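Local coordinates for glucuronan lyase A (Trichoderma reesei, PDB 2ZZJ), which probably cleaves beta-1,4-linked glucuronan within the chain as a polysaccharide lyase, and carries a bound calcium ion, at residues Gly65-Tyr70 / Val155-Trp160; Ser121-Gly126 / Gly166-Trp171. One frame throughout, in Å; residues are numbered along the deposited sequence.

Contact 1: residues Gly65-Tyr70 / Val155-Trp160; sequences GEEQFY and VLQIKW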
# COMPACT_ATOMS: atom_id res chain seq x y z
N GLY A 65 -1.64 -12.42 14.60
CA GLY A 65 -2.61 -12.84 15.61
C GLY A 65 -3.82 -11.95 15.80
O GLY A 65 -4.54 -12.07 16.80
N GLU A 66 -4.05 -11.05 14.84
CA GLU A 66 -5.26 -10.22 14.86
C GLU A 66 -5.89 -10.13 13.48
O GLU A 66 -5.21 -10.35 12.47
CB GLU A 66 -4.94 -8.84 15.37
CG GLU A 66 -3.97 -8.09 14.52
CD GLU A 66 -3.58 -6.77 15.12
OE1 GLU A 66 -3.98 -6.49 16.26
OE2 GLU A 66 -2.87 -5.99 14.45
N GLU A 67 -7.19 -9.83 13.45
CA GLU A 67 -7.89 -9.50 12.22
C GLU A 67 -8.02 -8.00 12.25
O GLU A 67 -8.25 -7.41 13.33
CB GLU A 67 -9.29 -10.13 12.19
CG GLU A 67 -10.07 -9.77 10.89
CD GLU A 67 -11.61 -9.87 10.99
OE1 GLU A 67 -12.25 -10.26 9.99
OE2 GLU A 67 -12.19 -9.57 12.06
N GLN A 68 -7.84 -7.36 11.08
CA GLN A 68 -8.09 -5.91 10.96
C GLN A 68 -8.74 -5.62 9.61
O GLN A 68 -8.55 -6.38 8.66
CB GLN A 68 -6.77 -5.16 11.05
CG GLN A 68 -6.05 -5.21 12.44
CD GLN A 68 -6.69 -4.28 13.47
OE1 GLN A 68 -6.36 -3.10 13.57
NE2 GLN A 68 -7.59 -4.83 14.26
N PHE A 69 -9.48 -4.51 9.53
CA PHE A 69 -9.94 -3.97 8.25
C PHE A 69 -9.12 -2.70 7.97
O PHE A 69 -8.77 -1.95 8.90
CB PHE A 69 -11.42 -3.57 8.32
CG PHE A 69 -12.39 -4.75 8.31
CD1 PHE A 69 -13.09 -5.10 7.15
CD2 PHE A 69 -12.62 -5.50 9.46
CE1 PHE A 69 -14.00 -6.14 7.15
CE2 PHE A 69 -13.54 -6.56 9.46
CZ PHE A 69 -14.21 -6.88 8.31
N TYR A 70 -8.85 -2.45 6.69
CA TYR A 70 -8.17 -1.24 6.22
C TYR A 70 -8.97 -0.69 5.05
O TYR A 70 -9.43 -1.46 4.21
CB TYR A 70 -6.77 -1.60 5.70
CG TYR A 70 -5.97 -2.33 6.76
CD1 TYR A 70 -5.15 -1.63 7.66
CD2 TYR A 70 -6.09 -3.71 6.91
CE1 TYR A 70 -4.44 -2.32 8.68
CE2 TYR A 70 -5.39 -4.39 7.92
CZ TYR A 70 -4.56 -3.69 8.77
OH TYR A 70 -3.88 -4.35 9.75
N VAL A 155 -11.01 -1.67 0.19
CA VAL A 155 -11.18 -2.19 1.55
C VAL A 155 -10.48 -3.55 1.61
O VAL A 155 -10.66 -4.40 0.68
CB VAL A 155 -12.65 -2.31 1.99
CG1 VAL A 155 -12.73 -2.93 3.42
CG2 VAL A 155 -13.37 -0.94 1.95
N LEU A 156 -9.67 -3.74 2.65
CA LEU A 156 -9.03 -5.02 2.91
C LEU A 156 -9.58 -5.58 4.21
O LEU A 156 -9.74 -4.86 5.20
CB LEU A 156 -7.51 -4.88 3.05
CG LEU A 156 -6.77 -3.97 2.07
CD1 LEU A 156 -5.28 -3.84 2.48
CD2 LEU A 156 -6.86 -4.53 0.71
N GLN A 157 -9.89 -6.87 4.23
CA GLN A 157 -10.15 -7.53 5.51
C GLN A 157 -9.13 -8.64 5.62
O GLN A 157 -9.15 -9.55 4.81
CB GLN A 157 -11.55 -8.11 5.54
CG GLN A 157 -11.83 -8.92 6.81
CD GLN A 157 -13.16 -9.62 6.79
OE1 GLN A 157 -13.86 -9.62 5.78
NE2 GLN A 157 -13.51 -10.25 7.91
N ILE A 158 -8.22 -8.55 6.59
CA ILE A 158 -7.13 -9.49 6.64
C ILE A 158 -7.02 -10.04 8.05
O ILE A 158 -6.89 -9.27 9.00
CB ILE A 158 -5.77 -8.88 6.19
CG1 ILE A 158 -5.87 -8.32 4.76
CG2 ILE A 158 -4.65 -9.96 6.21
CD1 ILE A 158 -4.66 -7.56 4.27
N LYS A 159 -7.01 -11.38 8.18
CA LYS A 159 -6.60 -11.98 9.46
C LYS A 159 -5.13 -12.35 9.31
O LYS A 159 -4.78 -13.20 8.47
CB LYS A 159 -7.44 -13.20 9.78
CG LYS A 159 -7.01 -13.94 11.04
CD LYS A 159 -7.87 -15.20 11.20
CE LYS A 159 -7.37 -16.10 12.34
NZ LYS A 159 -7.37 -15.38 13.66
N TRP A 160 -4.29 -11.68 10.09
CA TRP A 160 -2.83 -11.82 10.02
C TRP A 160 -2.42 -13.06 10.82
O TRP A 160 -2.51 -13.06 12.04
CB TRP A 160 -2.16 -10.57 10.57
CG TRP A 160 -2.54 -9.29 9.80
CD1 TRP A 160 -3.36 -8.28 10.22
CD2 TRP A 160 -2.10 -8.94 8.47
NE1 TRP A 160 -3.46 -7.30 9.23
CE2 TRP A 160 -2.70 -7.68 8.16
CE3 TRP A 160 -1.28 -9.57 7.51
CZ2 TRP A 160 -2.47 -7.03 6.94
CZ3 TRP A 160 -1.05 -8.92 6.29
CH2 TRP A 160 -1.65 -7.67 6.01
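Gln157 lies alongside Phe69, its CG 3.7 Å from the centroid of the Phe69 ring and set over one face, a CH-pi contact. With CG anti to the backbone N (chi1 175°) and the chain extended, the amide runs on past the rim, its plane tilted 20° from the ring, toward the carboxylate of Glu67. There Gln157 NE2 donates to Glu67 OE1, though the modelled length is too short to be taken literally. Val155 CG1 meets the Phe69 ring at its edge. These strands are antiparallel neighbours in one sheet of the beta-jelly roll, joined by regular pairs such as Gln68 N to Ile158 O (3.0 Å). On the other face, toward the interior, Trp160 NE1 donates to Tyr70 OH at 3.0 Å, the bond bent to 143° at the hydrogen. That hydroxyl also bonds the Gly61 carbonyl. The two rings approach by their edges, Tyr70 CE2 4.1 Å from Trp160 CZ2, and both stand edge-to-face with Phe92. Ile158 CG2 covers one face of the indole, 3.4 Å above its plane, and Tyr62 stacks on the indole as well. A leucine in place of Trp160 would probably leave the Tyr70 hydroxyl without its indole donor and Tyr62 without its stacking partner.

Contact 2: residues Ser121-Gly126 / Gly166-Trp171; sequences SRYVNG and GYFKIW
The Phe168 ring has Tyr123 CD2 over the centre of one face, 3.8 Å above the plane, while Ser121 OG sits at its edge, in plane, 3.6 Å from Phe168 CZ. This is packing between the two sheets of the beta-jelly roll: strand 121-126 belongs to one and strand 166-171 to the other, running nearly antiparallel at 169° with their axes 9.6 Å apart, too far for backbone pairing, so contact is made mainly by side chains. The edge of Tyr123 is turned toward the face of Phe168, centroids 5.1 Å apart and planes at 56°, oblique for a T. Phe168 CG lies anti to the backbone N (chi1 -177°), and the ring thereby reaches across the interior until its CZ stands 3.7 Å from the carbonyl oxygen of Arg122. The polar atoms near it look elsewhere for partners: Ser121 OG bonds Met111 O, Arg122 O bonds Thr110 OG1, and Tyr123 OH bonds Glu180 OE1, which probably limits its swing. Thr110 and Ile158 also touch the phenylalanine, from strands 106-115 and 152-160. Asn125 ND2, bonded to Ala184 O, lies at the edge of the Tyr123 ring. Beyond the phenylalanine, Ile170 CD1 packs on Ser121 CB at 3.9 Å.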
# COMPACT_ATOMS: atom_id res chain seq x y z
N SER A 121 -2.12 -7.28 -5.74
CA SER A 121 -1.68 -7.30 -4.35
C SER A 121 -0.93 -8.58 -4.09
O SER A 121 -0.73 -9.37 -5.02
CB SER A 121 -2.84 -7.11 -3.35
OG SER A 121 -2.31 -6.86 -2.04
N ARG A 122 -0.49 -8.77 -2.86
CA ARG A 122 0.24 -9.98 -2.49
C ARG A 122 0.21 -10.12 -1.00
O ARG A 122 -0.14 -9.17 -0.31
CB ARG A 122 1.70 -9.85 -2.92
CG ARG A 122 2.46 -8.84 -2.13
CD ARG A 122 3.88 -8.65 -2.63
NE ARG A 122 4.75 -8.34 -1.52
CZ ARG A 122 6.08 -8.34 -1.57
NH1 ARG A 122 6.80 -8.04 -0.50
NH2 ARG A 122 6.71 -8.65 -2.71
N TYR A 123 0.55 -11.31 -0.50
CA TYR A 123 0.90 -11.46 0.89
C TYR A 123 2.16 -12.32 0.92
O TYR A 123 2.49 -12.98 -0.09
CB TYR A 123 -0.23 -12.08 1.71
CG TYR A 123 -0.80 -13.38 1.16
CD1 TYR A 123 -0.28 -14.64 1.54
CD2 TYR A 123 -1.86 -13.37 0.28
CE1 TYR A 123 -0.81 -15.85 1.02
CE2 TYR A 123 -2.40 -14.56 -0.24
CZ TYR A 123 -1.87 -15.80 0.14
OH TYR A 123 -2.43 -16.98 -0.39
N VAL A 124 2.83 -12.30 2.07
CA VAL A 124 4.08 -13.02 2.29
C VAL A 124 3.92 -13.95 3.48
O VAL A 124 3.33 -13.58 4.49
CB VAL A 124 5.24 -12.01 2.53
CG1 VAL A 124 6.55 -12.69 2.78
CG2 VAL A 124 5.39 -11.11 1.30
N ASN A 125 4.44 -15.17 3.36
CA ASN A 125 4.48 -16.06 4.52
C ASN A 125 5.79 -16.85 4.50
O ASN A 125 6.52 -16.86 3.50
CB ASN A 125 3.26 -16.98 4.56
CG ASN A 125 3.13 -17.83 3.32
OD1 ASN A 125 4.12 -18.34 2.81
ND2 ASN A 125 1.90 -17.99 2.82
N GLY A 126 6.07 -17.52 5.61
CA GLY A 126 7.36 -18.13 5.82
C GLY A 126 7.99 -17.52 7.05
O GLY A 126 7.29 -17.07 7.94
N GLY A 166 -5.16 -17.84 8.46
CA GLY A 166 -5.40 -16.47 8.00
C GLY A 166 -6.39 -16.40 6.86
O GLY A 166 -6.83 -17.42 6.32
N TYR A 167 -6.79 -15.19 6.50
CA TYR A 167 -7.56 -15.00 5.30
C TYR A 167 -7.27 -13.61 4.75
O TYR A 167 -6.72 -12.77 5.46
CB TYR A 167 -9.07 -15.22 5.52
CG TYR A 167 -9.71 -14.53 6.69
CD1 TYR A 167 -10.01 -13.16 6.66
CD2 TYR A 167 -10.10 -15.27 7.81
CE1 TYR A 167 -10.63 -12.54 7.73
CE2 TYR A 167 -10.73 -14.66 8.89
CZ TYR A 167 -11.00 -13.30 8.85
OH TYR A 167 -11.61 -12.73 9.93
N PHE A 168 -7.66 -13.38 3.50
CA PHE A 168 -7.17 -12.24 2.74
C PHE A 168 -8.27 -11.87 1.75
O PHE A 168 -8.54 -12.58 0.78
CB PHE A 168 -5.85 -12.63 2.07
CG PHE A 168 -5.16 -11.53 1.28
CD1 PHE A 168 -4.34 -10.60 1.92
CD2 PHE A 168 -5.27 -11.49 -0.10
CE1 PHE A 168 -3.67 -9.61 1.19
CE2 PHE A 168 -4.59 -10.50 -0.83
CZ PHE A 168 -3.81 -9.55 -0.17
N LYS A 169 -8.97 -10.78 2.05
CA LYS A 169 -10.16 -10.39 1.32
C LYS A 169 -10.02 -8.93 0.90
O LYS A 169 -9.53 -8.13 1.68
CB LYS A 169 -11.40 -10.55 2.22
CG LYS A 169 -11.54 -11.98 2.75
CD LYS A 169 -12.60 -12.13 3.85
CE LYS A 169 -13.99 -11.86 3.32
NZ LYS A 169 -15.03 -12.13 4.41
N ILE A 170 -10.42 -8.62 -0.33
CA ILE A 170 -10.28 -7.27 -0.90
C ILE A 170 -11.56 -6.88 -1.66
O ILE A 170 -12.11 -7.67 -2.44
CB ILE A 170 -9.09 -7.19 -1.89
CG1 ILE A 170 -7.78 -7.62 -1.21
CG2 ILE A 170 -8.97 -5.76 -2.52
CD1 ILE A 170 -6.52 -7.59 -2.11
N TRP A 171 -12.00 -5.63 -1.44
CA TRP A 171 -13.12 -5.02 -2.14
C TRP A 171 -12.56 -3.85 -2.93
O TRP A 171 -11.64 -3.14 -2.45
CB TRP A 171 -14.15 -4.45 -1.16
CG TRP A 171 -15.06 -5.44 -0.52
CD1 TRP A 171 -16.37 -5.70 -0.86
CD2 TRP A 171 -14.74 -6.30 0.57
NE1 TRP A 171 -16.88 -6.68 -0.03
CE2 TRP A 171 -15.91 -7.06 0.86
CE3 TRP A 171 -13.60 -6.49 1.36
CZ2 TRP A 171 -15.95 -7.99 1.90
CZ3 TRP A 171 -13.65 -7.42 2.41
CH2 TRP A 171 -14.82 -8.18 2.65

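Contact 1 lies within one sheet and contact 2 joins that sheet to the opposing one; their centres are 9 Å apart. Strands 155-160 and 166-171 follow each other in the chain and are neighbours in the sheet, with Val155 O 2.8 Å from Trp171 N in a probable backbone hydrogen bond. Tyr167 of 166-171 reaches past 155-160 to the strand beyond, its OH 2.5 Å from Glu67 OE1, probably a hydrogen bond. Ile158 CG2 packs 3.6 Å from Tyr167 O, and Gln157 OE1 on Trp171 CH2 at 3.6 Å. Along the chain the segments of the two contacts alternate. The Val155 side chain is about 10 Å from that of the calcium-binding Lys33, whereas contact 2 lies away from the calcium site.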